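DITP/XTP pyrophosphatase (Coxiella burnetii, PDB 3TQU) probably hydrolyses non-canonical purine nucleoside triphosphates such as XTP, dITP and ITP to their monophosphates and diphosphate, cleansing the nucleotide pool. Local coordinates at residues Q21-D26 with Q192-L197; L75-L80 with G145-E150; A126-E129 with A135-I138; G158-F163 with R170-L175. One frame throughout, in Å; residues are numbered along the deposited sequence.

Interaction 1: residues Q21-D26 with Q192-L197; sequences QELLRD and QLSTVL
Leu24 and Leu197 form the tight end of this contact. Their side chains cross at roughly a right angle, and the branch tips press together, Leu24 CD1 lying 3.5 Å from Leu197 CD1. Leu24 is the first residue to leave the helical conformation after helix 14-23. Its CG stands anti to the carbonyl carbon (chi1 -55°), which lets the two methyls divide the work: CD1 meets Leu197, while CD2 turns to Ser194, 3.9 Å from its OG. One turn before Leu197 on helix 185-199, Ser194 offers its CB to Leu23, whose CG, CD1 and CD2 all gather around that one carbon; the nearest, Leu23 CD1, is 3.9 Å from Ser194 CB.

The polar side is looser. No direct hydrogen bond joins the two segments; a single water bridges them instead, donating to Leu23 O at 2.8 Å and lying 2.7 Å from Ser194 OG. It thereby occupies a carbonyl near the C-terminal end of helix 14-23. Farther toward solvent, exposed Arg25 folds back on its own helix end: NH1 donates to Glu22 O in the plane of the guanidinium group, whereas Glu22 OE2 lies well out of that plane and is attracted by charge alone.

Beneath the contact runs the central sheet. Leu24 rests on Phe31 and Leu197 on Ile29, both of strand 29-33, while Leu193 packs on Leu137 and Cys139 of strand 137-147, so the C-terminal end of helix 14-23, with the residue after it, meets helix 185-199 above these two strands.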
loop_
_atom_site.group_PDB
_atom_site.type_symbol
_atom_site.label_atom_id
_atom_site.label_comp_id
_atom_site.label_asym_id
_atom_site.label_seq_id
_atom_site.Cartn_x
_atom_site.Cartn_y
_atom_site.Cartn_z
ATOM N N GLN A 21 18.248 12.687 -0.628
ATOM C CA GLN A 21 18.744 13.931 -1.200
ATOM C C GLN A 21 19.463 13.661 -2.515
ATOM O O GLN A 21 19.322 14.413 -3.478
ATOM C CB GLN A 21 19.678 14.640 -0.220
ATOM C CG GLN A 21 18.980 15.166 1.025
ATOM C CD GLN A 21 19.967 15.584 2.090
ATOM O OE1 GLN A 21 21.114 15.141 2.091
ATOM N NE2 GLN A 21 19.533 16.449 2.995
ATOM N N GLU A 22 20.237 12.581 -2.541
ATOM C CA GLU A 22 20.924 12.154 -3.753
ATOM C C GLU A 22 19.914 11.775 -4.837
ATOM O O GLU A 22 20.078 12.116 -6.007
ATOM C CB GLU A 22 21.833 10.962 -3.446
ATOM C CG GLU A 22 22.433 10.296 -4.675
ATOM C CD GLU A 22 23.510 11.137 -5.325
ATOM O OE1 GLU A 22 24.137 11.952 -4.614
ATOM O OE2 GLU A 22 23.732 10.984 -6.545
ATOM N N LEU A 23 18.865 11.074 -4.427
ATOM C CA LEU A 23 17.839 10.594 -5.347
ATOM C C LEU A 23 17.100 11.727 -6.048
ATOM O O LEU A 23 16.825 11.647 -7.246
ATOM C CB LEU A 23 16.828 9.724 -4.597
ATOM C CG LEU A 23 15.665 9.200 -5.442
ATOM C CD1 LEU A 23 16.139 8.064 -6.326
ATOM C CD2 LEU A 23 14.525 8.745 -4.550
ATOM N N LEU A 24 16.771 12.774 -5.296
ATOM C CA LEU A 24 15.938 13.858 -5.815
ATOM C C LEU A 24 16.706 15.158 -6.021
ATOM O O LEU A 24 16.126 16.243 -5.977
ATOM C CB LEU A 24 14.753 14.102 -4.881
ATOM C CG LEU A 24 13.902 12.866 -4.591
ATOM C CD1 LEU A 24 12.702 13.241 -3.742
ATOM C CD2 LEU A 24 13.458 12.211 -5.891
ATOM N N ARG A 25 18.005 15.041 -6.273
ATOM C CA ARG A 25 18.883 16.204 -6.364
ATOM C C ARG A 25 18.476 17.199 -7.451
ATOM O O ARG A 25 18.797 18.386 -7.364
ATOM C CB ARG A 25 20.335 15.762 -6.573
ATOM C CG ARG A 25 20.593 15.058 -7.894
ATOM C CD ARG A 25 22.011 14.512 -7.951
ATOM N NE ARG A 25 22.340 13.952 -9.259
ATOM C CZ ARG A 25 22.144 12.683 -9.604
ATOM N NH1 ARG A 25 21.615 11.830 -8.736
ATOM N NH2 ARG A 25 22.477 12.266 -10.818
ATOM N N ASP A 26 17.768 16.721 -8.467
ATOM C CA ASP A 26 17.397 17.577 -9.592
ATOM C C ASP A 26 15.970 18.111 -9.497
ATOM O O ASP A 26 15.505 18.825 -10.387
ATOM C CB ASP A 26 17.612 16.844 -10.918
ATOM C CG ASP A 26 19.083 16.670 -11.253
ATOM O OD1 ASP A 26 19.909 17.451 -10.734
ATOM O OD2 ASP A 26 19.414 15.757 -12.039
ATOM N N GLN A 192 10.867 4.087 -7.689
ATOM C CA GLN A 192 9.424 4.204 -7.887
ATOM C C GLN A 192 8.950 5.574 -7.416
ATOM O O GLN A 192 8.165 6.241 -8.093
ATOM C CB GLN A 192 8.679 3.114 -7.112
ATOM C CG GLN A 192 9.006 1.686 -7.533
ATOM C CD GLN A 192 8.333 0.656 -6.642
ATOM O OE1 GLN A 192 7.337 0.951 -5.981
ATOM N NE2 GLN A 192 8.879 -0.553 -6.614
ATOM N N LEU A 193 9.432 5.980 -6.244
ATOM C CA LEU A 193 9.120 7.289 -5.678
ATOM C C LEU A 193 9.602 8.422 -6.583
ATOM O O LEU A 193 8.871 9.382 -6.834
ATOM C CB LEU A 193 9.753 7.436 -4.290
ATOM C CG LEU A 193 9.531 8.780 -3.587
ATOM C CD1 LEU A 193 8.070 8.939 -3.201
ATOM C CD2 LEU A 193 10.422 8.898 -2.363
ATOM N N SER A 194 10.835 8.309 -7.067
ATOM C CA SER A 194 11.406 9.334 -7.935
ATOM C C SER A 194 10.593 9.492 -9.213
ATOM O O SER A 194 10.335 10.607 -9.663
ATOM C CB SER A 194 12.853 8.998 -8.286
ATOM O OG SER A 194 13.404 9.999 -9.122
ATOM N N THR A 195 10.203 8.371 -9.804
ATOM C CA THR A 195 9.407 8.402 -11.022
ATOM C C THR A 195 8.134 9.219 -10.818
ATOM O O THR A 195 7.773 10.044 -11.659
ATOM C CB THR A 195 9.046 6.981 -11.495
ATOM O OG1 THR A 195 10.240 6.291 -11.888
ATOM C CG2 THR A 195 8.095 7.040 -12.681
ATOM N N VAL A 196 7.460 8.995 -9.694
ATOM C CA VAL A 196 6.219 9.703 -9.407
ATOM C C VAL A 196 6.470 11.184 -9.143
ATOM O O VAL A 196 5.772 12.044 -9.678
ATOM C CB VAL A 196 5.473 9.078 -8.212
ATOM C CG1 VAL A 196 4.245 9.909 -7.858
ATOM C CG2 VAL A 196 5.080 7.641 -8.528
ATOM N N LEU A 197 7.476 11.481 -8.328
ATOM C CA LEU A 197 7.778 12.862 -7.973
ATOM C C LEU A 197 8.284 13.658 -9.171
ATOM O O LEU A 197 7.908 14.812 -9.364
ATOM C CB LEU A 197 8.788 12.913 -6.826
ATOM C CG LEU A 197 8.242 12.459 -5.473
ATOM C CD1 LEU A 197 9.317 12.516 -4.400
ATOM C CD2 LEU A 197 7.039 13.310 -5.081
HETATM O O HOH W 1 16.120 10.088 -9.447
#

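Interaction 2: residues L75-L80 with G145-E150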
loop_
_atom_site.group_PDB
_atom_site.type_symbol
_atom_site.label_atom_id
_atom_site.label_comp_id
_atom_site.label_asym_id
_atom_site.label_seq_id
_atom_site.Cartn_x
_atom_site.Cartn_y
_atom_site.Cartn_z
ATOM N N LEU A 75 13.037 -8.286 6.479
ATOM C CA LEU A 75 13.403 -9.508 5.788
ATOM C C LEU A 75 12.271 -10.505 5.981
ATOM O O LEU A 75 11.788 -10.678 7.099
ATOM C CB LEU A 75 14.689 -10.065 6.396
ATOM C CG LEU A 75 15.251 -11.355 5.814
ATOM C CD1 LEU A 75 15.562 -11.187 4.332
ATOM C CD2 LEU A 75 16.493 -11.778 6.591
ATOM N N THR A 76 11.834 -11.144 4.899
ATOM C CA THR A 76 10.818 -12.184 4.994
ATOM C C THR A 76 11.395 -13.492 4.476
ATOM O O THR A 76 11.986 -13.534 3.403
ATOM C CB THR A 76 9.553 -11.834 4.192
ATOM O OG1 THR A 76 9.874 -11.744 2.799
ATOM C CG2 THR A 76 8.966 -10.511 4.666
ATOM N N ILE A 77 11.222 -14.559 5.245
ATOM C CA ILE A 77 11.775 -15.856 4.875
ATOM C C ILE A 77 10.677 -16.892 4.658
ATOM O O ILE A 77 9.899 -17.190 5.563
ATOM C CB ILE A 77 12.792 -16.341 5.920
ATOM C CG1 ILE A 77 13.931 -15.322 6.039
ATOM C CG2 ILE A 77 13.330 -17.706 5.543
ATOM C CD1 ILE A 77 14.944 -15.634 7.133
ATOM N N ALA A 78 10.629 -17.434 3.445
ATOM C CA ALA A 78 9.561 -18.342 3.040
ATOM C C ALA A 78 9.356 -19.491 4.025
ATOM O O ALA A 78 8.233 -19.753 4.454
ATOM C CB ALA A 78 9.819 -18.874 1.633
ATOM N N ALA A 79 10.441 -20.167 4.384
ATOM C CA ALA A 79 10.361 -21.320 5.275
ATOM C C ALA A 79 9.898 -20.942 6.678
ATOM O O ALA A 79 9.484 -21.803 7.451
ATOM C CB ALA A 79 11.697 -22.043 5.335
ATOM N N LEU A 80 9.974 -19.656 7.005
ATOM C CA LEU A 80 9.566 -19.182 8.325
ATOM C C LEU A 80 8.266 -18.384 8.271
ATOM O O LEU A 80 8.031 -17.512 9.108
ATOM C CB LEU A 80 10.670 -18.338 8.961
ATOM C CG LEU A 80 12.024 -19.024 9.137
ATOM C CD1 LEU A 80 13.010 -18.094 9.831
ATOM C CD2 LEU A 80 11.865 -20.323 9.913
ATOM N N GLY A 145 16.105 -13.079 -2.797
ATOM C CA GLY A 145 17.370 -13.776 -2.668
ATOM C C GLY A 145 17.247 -15.063 -1.878
ATOM O O GLY A 145 16.183 -15.679 -1.840
ATOM N N GLU A 146 18.345 -15.469 -1.247
ATOM C CA GLU A 146 18.379 -16.692 -0.455
ATOM C C GLU A 146 19.174 -16.447 0.814
ATOM O O GLU A 146 20.079 -15.612 0.833
ATOM C CB GLU A 146 19.036 -17.827 -1.244
ATOM C CG GLU A 146 18.361 -18.152 -2.562
ATOM C CD GLU A 146 19.119 -19.196 -3.355
ATOM O OE1 GLU A 146 20.179 -19.654 -2.876
ATOM O OE2 GLU A 146 18.657 -19.559 -4.457
ATOM N N ILE A 147 18.840 -17.174 1.875
ATOM C CA ILE A 147 19.588 -17.076 3.122
ATOM C C ILE A 147 20.792 -18.011 3.090
ATOM O O ILE A 147 20.649 -19.219 2.896
ATOM C CB ILE A 147 18.711 -17.417 4.343
ATOM C CG1 ILE A 147 17.447 -16.559 4.345
ATOM C CG2 ILE A 147 19.494 -17.219 5.637
ATOM C CD1 ILE A 147 17.721 -15.062 4.443
ATOM N N ALA A 148 21.980 -17.448 3.280
ATOM C CA ALA A 148 23.203 -18.236 3.250
ATOM C C ALA A 148 23.331 -19.100 4.501
ATOM O O ALA A 148 22.598 -18.915 5.474
ATOM C CB ALA A 148 24.413 -17.329 3.095
ATOM N N ARG A 149 24.266 -20.043 4.465
ATOM C CA ARG A 149 24.491 -20.955 5.579
ATOM C C ARG A 149 25.312 -20.274 6.667
ATOM O O ARG A 149 25.186 -20.596 7.847
ATOM C CB ARG A 149 25.209 -22.217 5.096
ATOM C CG ARG A 149 24.499 -22.955 3.969
ATOM C CD ARG A 149 23.384 -23.847 4.489
ATOM N NE ARG A 149 22.676 -24.521 3.404
ATOM C CZ ARG A 149 21.733 -25.439 3.583
ATOM N NH1 ARG A 149 21.383 -25.802 4.810
ATOM N NH2 ARG A 149 21.139 -25.998 2.536
ATOM N N GLU A 150 26.160 -19.337 6.260
ATOM C CA GLU A 150 26.979 -18.580 7.202
ATOM C C GLU A 150 27.200 -17.157 6.693
ATOM O O GLU A 150 27.149 -16.914 5.488
ATOM C CB GLU A 150 28.321 -19.280 7.442
ATOM C CG GLU A 150 29.179 -19.440 6.198
ATOM C CD GLU A 150 30.518 -20.098 6.488
ATOM O OE1 GLU A 150 30.537 -21.314 6.781
ATOM O OE2 GLU A 150 31.552 -19.399 6.428
#
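Ile147 points its CG1-CD1 arm at two residues on one side of strand 68-77, Leu75 and Ile77, and meets them in different ways. With Leu75 the approach is tip to tip: Leu75 CD2 and Ile147 CD1 come within 4.1 Å as the two side chains reach for each other. Ile77 instead crosses Ile147 at about a right angle, laying its CD1 against the arm 3.9 Å from Ile147 CG1 and equally near its CD1. Chain shape accounts for the difference. Ile77 is extended (chi2 175°) and delivers its terminal methyl across the gap, although its CB does not face the partner; Ile147 is bent at chi2 (-62°), which turns CD1 so that it faces both Leu75 CD2 and Ile77 CD1. The contact is wholly apolar and buried, with no hydrogen bond between the segments.

The CA atoms of Ile77 and Ile147 are 8.1 Å apart because strand 118-128 runs between their strands in the sheet. Both isoleucines touch its Ala119. The three side chains belong to the hydrophobic core between the sheet and helix 98-112, which sets Val105 on Ile77 and Leu109 on Ile147, while Phe163 of strand 163-165 and Tyr159, a predicted substrate-binding residue, pack on Leu75.

Interaction 3: residues A126-E129 with A135-I138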
loop_
_atom_site.group_PDB
_atom_site.type_symbol
_atom_site.label_atom_id
_atom_site.label_comp_id
_atom_site.label_asym_id
_atom_site.label_seq_id
_atom_site.Cartn_x
_atom_site.Cartn_y
_atom_site.Cartn_z
ATOM N N ALA A 126 5.642 5.311 2.325
ATOM C CA ALA A 126 4.350 5.979 2.280
ATOM C C ALA A 126 4.557 7.484 2.300
ATOM O O ALA A 126 5.291 8.005 3.138
ATOM C CB ALA A 126 3.473 5.540 3.447
ATOM N N LEU A 127 3.921 8.172 1.360
ATOM C CA LEU A 127 3.945 9.630 1.320
ATOM C C LEU A 127 2.532 10.169 1.512
ATOM O O LEU A 127 1.641 9.894 0.707
ATOM C CB LEU A 127 4.516 10.114 -0.015
ATOM C CG LEU A 127 4.494 11.624 -0.252
ATOM C CD1 LEU A 127 5.168 12.349 0.900
ATOM C CD2 LEU A 127 5.150 11.977 -1.584
HETATM N N MSE A 128 2.331 10.924 2.591
HETATM C CA MSE A 128 1.024 11.499 2.907
HETATM C C MSE A 128 1.008 12.998 2.623
HETATM O O MSE A 128 1.937 13.707 2.997
HETATM C CB MSE A 128 0.696 11.275 4.384
HETATM C CG MSE A 128 0.666 9.820 4.812
HETATM SE SE MSE A 128 -1.131 9.085 4.755
HETATM C CE MSE A 128 -1.903 10.043 6.272
ATOM N N GLU A 129 -0.046 13.480 1.970
ATOM C CA GLU A 129 -0.199 14.912 1.734
ATOM C C GLU A 129 -0.451 15.633 3.055
ATOM O O GLU A 129 0.086 16.712 3.299
ATOM C CB GLU A 129 -1.333 15.187 0.747
ATOM C CG GLU A 129 -1.499 16.654 0.399
ATOM C CD GLU A 129 -0.224 17.277 -0.142
ATOM O OE1 GLU A 129 0.626 16.533 -0.677
ATOM O OE2 GLU A 129 -0.071 18.512 -0.028
ATOM N N ALA A 135 -5.392 8.352 0.785
ATOM C CA ALA A 135 -4.811 7.683 -0.373
ATOM C C ALA A 135 -3.344 8.057 -0.554
ATOM O O ALA A 135 -2.963 8.643 -1.576
ATOM C CB ALA A 135 -5.600 8.020 -1.624
ATOM N N PRO A 136 -2.513 7.723 0.441
ATOM C CA PRO A 136 -1.087 8.046 0.364
ATOM C C PRO A 136 -0.437 7.333 -0.811
ATOM O O PRO A 136 -0.903 6.269 -1.224
ATOM C CB PRO A 136 -0.533 7.492 1.682
ATOM C CG PRO A 136 -1.496 6.421 2.079
ATOM C CD PRO A 136 -2.836 6.933 1.643
ATOM N N LEU A 137 0.614 7.930 -1.360
ATOM C CA LEU A 137 1.424 7.240 -2.347
ATOM C C LEU A 137 2.126 6.088 -1.649
ATOM O O LEU A 137 2.767 6.287 -0.617
ATOM C CB LEU A 137 2.465 8.187 -2.939
ATOM C CG LEU A 137 3.488 7.562 -3.889
ATOM C CD1 LEU A 137 2.798 6.948 -5.100
ATOM C CD2 LEU A 137 4.507 8.601 -4.317
ATOM N N ILE A 138 1.998 4.886 -2.199
ATOM C CA ILE A 138 2.672 3.723 -1.640
ATOM C C ILE A 138 3.657 3.162 -2.659
ATOM O O ILE A 138 3.268 2.800 -3.768
ATOM C CB ILE A 138 1.673 2.612 -1.256
ATOM C CG1 ILE A 138 0.625 3.145 -0.272
ATOM C CG2 ILE A 138 2.407 1.406 -0.680
ATOM C CD1 ILE A 138 1.202 3.643 1.035
#
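Ile138 places its CG1 anti to the carbonyl carbon and then bends at chi2 (-61°), which curls CD1 back across the strand gap to Ala126, 3.8 Å from Ala126 CB. Leu127 and Leu137 share another choice: each has CG anti to its backbone N, and the branched ends reach farther from the backbone. The two are a hydrogen-bonded antiparallel pair, a pairing that puts both CB atoms on the same face of the sheet, 4.1 Å from each other. Leu127 N donates to Leu137 O at 3.0 Å and nearly straight (164°), whereas the return bond from Leu137 N to Leu127 O, also 3.0 Å, is more bent at 137°. Both donors lie in the carbonyl planes. Leu137 O additionally receives the CA-H of Ala126, at 3.3 Å from Ala126 CA. Next along, selenomethionine Met128 lies alongside Pro136; since Met128 has two conformers, this contact holds for one of them and is tentative.

Pro136 also packs on Thr48 of the second subunit, and Asp133 ties the turn by accepting from the backbone N of Glu129 and of Ala135. These are the closing rungs at the turn end of a beta hairpin, formed by strands 118-128 and 137-147 in the middle of the Ham1 sheet.

Interaction 4: residues G158-F163 with R170-L175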
loop_
_atom_site.group_PDB
_atom_site.type_symbol
_atom_site.label_atom_id
_atom_site.label_comp_id
_atom_site.label_asym_id
_atom_site.label_seq_id
_atom_site.Cartn_x
_atom_site.Cartn_y
_atom_site.Cartn_z
ATOM N N GLY A 158 22.833 -5.216 9.438
ATOM C CA GLY A 158 21.735 -6.135 9.668
ATOM C C GLY A 158 21.961 -7.499 9.047
ATOM O O GLY A 158 23.024 -8.101 9.217
ATOM N N TYR A 159 20.958 -7.981 8.319
ATOM C CA TYR A 159 20.983 -9.329 7.761
ATOM C C TYR A 159 21.772 -9.430 6.457
ATOM O O TYR A 159 21.835 -10.497 5.851
ATOM C CB TYR A 159 19.557 -9.838 7.537
ATOM C CG TYR A 159 18.731 -9.959 8.800
ATOM C CD1 TYR A 159 18.973 -10.973 9.718
ATOM C CD2 TYR A 159 17.701 -9.067 9.068
ATOM C CE1 TYR A 159 18.219 -11.088 10.876
ATOM C CE2 TYR A 159 16.939 -9.177 10.221
ATOM C CZ TYR A 159 17.202 -10.188 11.120
ATOM O OH TYR A 159 16.446 -10.297 12.267
ATOM N N ASP A 160 22.376 -8.325 6.033
ATOM C CA ASP A 160 23.129 -8.301 4.777
ATOM C C ASP A 160 24.107 -9.469 4.590
ATOM O O ASP A 160 24.193 -10.028 3.496
ATOM C CB ASP A 160 23.851 -6.962 4.594
ATOM C CG ASP A 160 22.912 -5.846 4.183
ATOM O OD1 ASP A 160 21.751 -6.146 3.831
ATOM O OD2 ASP A 160 23.338 -4.670 4.198
ATOM N N PRO A 161 24.849 -9.841 5.650
ATOM C CA PRO A 161 25.834 -10.923 5.520
ATOM C C PRO A 161 25.246 -12.296 5.165
ATOM O O PRO A 161 25.982 -13.134 4.648
ATOM C CB PRO A 161 26.490 -10.971 6.906
ATOM C CG PRO A 161 26.305 -9.597 7.454
ATOM C CD PRO A 161 24.956 -9.163 6.954
ATOM N N ILE A 162 23.963 -12.530 5.434
ATOM C CA ILE A 162 23.360 -13.821 5.094
ATOM C C ILE A 162 22.337 -13.743 3.961
ATOM O O ILE A 162 21.656 -14.725 3.670
ATOM C CB ILE A 162 22.709 -14.521 6.313
ATOM C CG1 ILE A 162 21.636 -13.628 6.943
ATOM C CG2 ILE A 162 23.769 -14.931 7.328
ATOM C CD1 ILE A 162 20.857 -14.309 8.060
ATOM N N PHE A 163 22.228 -12.584 3.323
ATOM C CA PHE A 163 21.306 -12.446 2.206
ATOM C C PHE A 163 22.020 -12.657 0.875
ATOM O O PHE A 163 22.583 -11.724 0.305
ATOM C CB PHE A 163 20.604 -11.092 2.228
ATOM C CG PHE A 163 19.485 -10.983 1.236
ATOM C CD1 PHE A 163 18.244 -11.529 1.516
ATOM C CD2 PHE A 163 19.675 -10.351 0.020
ATOM C CE1 PHE A 163 17.208 -11.439 0.602
ATOM C CE2 PHE A 163 18.642 -10.254 -0.895
ATOM C CZ PHE A 163 17.408 -10.798 -0.601
ATOM N N ARG A 170 26.746 -13.328 -4.813
ATOM C CA ARG A 170 27.405 -12.710 -3.668
ATOM C C ARG A 170 26.316 -12.335 -2.668
ATOM O O ARG A 170 25.165 -12.146 -3.053
ATOM C CB ARG A 170 28.133 -11.436 -4.094
ATOM C CG ARG A 170 29.441 -11.641 -4.840
ATOM C CD ARG A 170 29.862 -10.347 -5.527
ATOM N NE ARG A 170 29.348 -10.258 -6.893
ATOM C CZ ARG A 170 29.377 -9.155 -7.636
ATOM N NH1 ARG A 170 29.885 -8.032 -7.147
ATOM N NH2 ARG A 170 28.892 -9.174 -8.872
ATOM N N THR A 171 26.670 -12.222 -1.391
ATOM C CA THR A 171 25.705 -11.759 -0.400
ATOM C C THR A 171 25.607 -10.242 -0.486
ATOM O O THR A 171 26.444 -9.599 -1.114
ATOM C CB THR A 171 26.100 -12.158 1.034
ATOM O OG1 THR A 171 27.273 -11.433 1.429
ATOM C CG2 THR A 171 26.360 -13.655 1.125
ATOM N N ALA A 172 24.584 -9.671 0.144
ATOM C CA ALA A 172 24.400 -8.224 0.139
ATOM C C ALA A 172 25.587 -7.510 0.776
ATOM O O ALA A 172 25.938 -6.399 0.381
ATOM C CB ALA A 172 23.113 -7.849 0.861
ATOM N N ALA A 173 26.197 -8.151 1.766
ATOM C CA ALA A 173 27.324 -7.561 2.480
ATOM C C ALA A 173 28.605 -7.623 1.651
ATOM O O ALA A 173 29.561 -6.895 1.923
ATOM C CB ALA A 173 27.523 -8.251 3.820
ATOM N N GLU A 174 28.622 -8.497 0.647
ATOM C CA GLU A 174 29.774 -8.620 -0.242
ATOM C C GLU A 174 29.743 -7.591 -1.363
ATOM O O GLU A 174 30.773 -7.278 -1.957
ATOM C CB GLU A 174 29.855 -10.025 -0.844
ATOM C CG GLU A 174 30.420 -11.070 0.096
ATOM C CD GLU A 174 30.588 -12.422 -0.572
ATOM O OE1 GLU A 174 29.613 -12.921 -1.170
ATOM O OE2 GLU A 174 31.701 -12.982 -0.501
ATOM N N LEU A 175 28.558 -7.075 -1.662
ATOM C CA LEU A 175 28.423 -6.070 -2.708
ATOM C C LEU A 175 29.052 -4.743 -2.289
ATOM O O LEU A 175 29.055 -4.393 -1.108
ATOM C CB LEU A 175 26.946 -5.847 -3.046
ATOM C CG LEU A 175 26.161 -7.033 -3.611
ATOM C CD1 LEU A 175 24.698 -6.657 -3.800
ATOM C CD2 LEU A 175 26.775 -7.508 -4.922
#
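Thr171, Ala172 and Ala173 dock against the 3-10 turn 160-162 and the start of strand 163-165, opening a helix-like turn whose reciprocal bonds resemble a capping box. Thr171 takes the N-cap role: its N donates to the anti lone pair of Glu174 OE1 at 3.0 Å, and its OG1 receives a weak bond from Glu174 N. Glu174 OE1 also forms a salt bridge with Arg152. The Thr171 hydroxyl bonds to Arg152 O as well, while CG2, anti to the carbonyl carbon, packs 3.6 Å from Pro161 O. Ala172 N follows, donating to Phe163 O at 2.9 Å, a carbonyl that also takes the Thr171 CA-H contact. Its methyl sits beside Asp160, with Ala172 CB 3.7 Å from Asp160 OD1; the other oxygen, OD2, forms a salt bridge with Lys180. Both Asp160 and Lys180 are predicted to bind substrate, so the contact lies beside the probable nucleotide pocket. Ala173 comes last in the contact. Its N makes a weak, bent bond to Asp160 O (3.2 Å), and its methyl meets the backbone of the next residue, Ala173 CB lying 3.6 Å from Pro161 CA.

In the fold
The four contacts fall into two pairs at opposite ends of the elongated sheet. Interactions 1 and 3 touch where Leu193 CD1 packs 3.7 Å from Leu137 CD2, joining the helix layer to the hairpin. Interactions 2 and 4, with centres 11 Å apart, meet through Leu75 CD2 and Tyr159 CG at 3.6 Å and a probable hydrogen bond of 2.8 Å from Ala148 N to Ile162 O. Interaction 3 lies about 30 Å, centre to centre, from both 2 and 4. Between the groups sits the calcium ion bound by Glu44 and Asp72, the latter probably the catalytic proton acceptor; the ion is about 11 Å from the side chain of Leu75 and about 12 Å from that of Ala126.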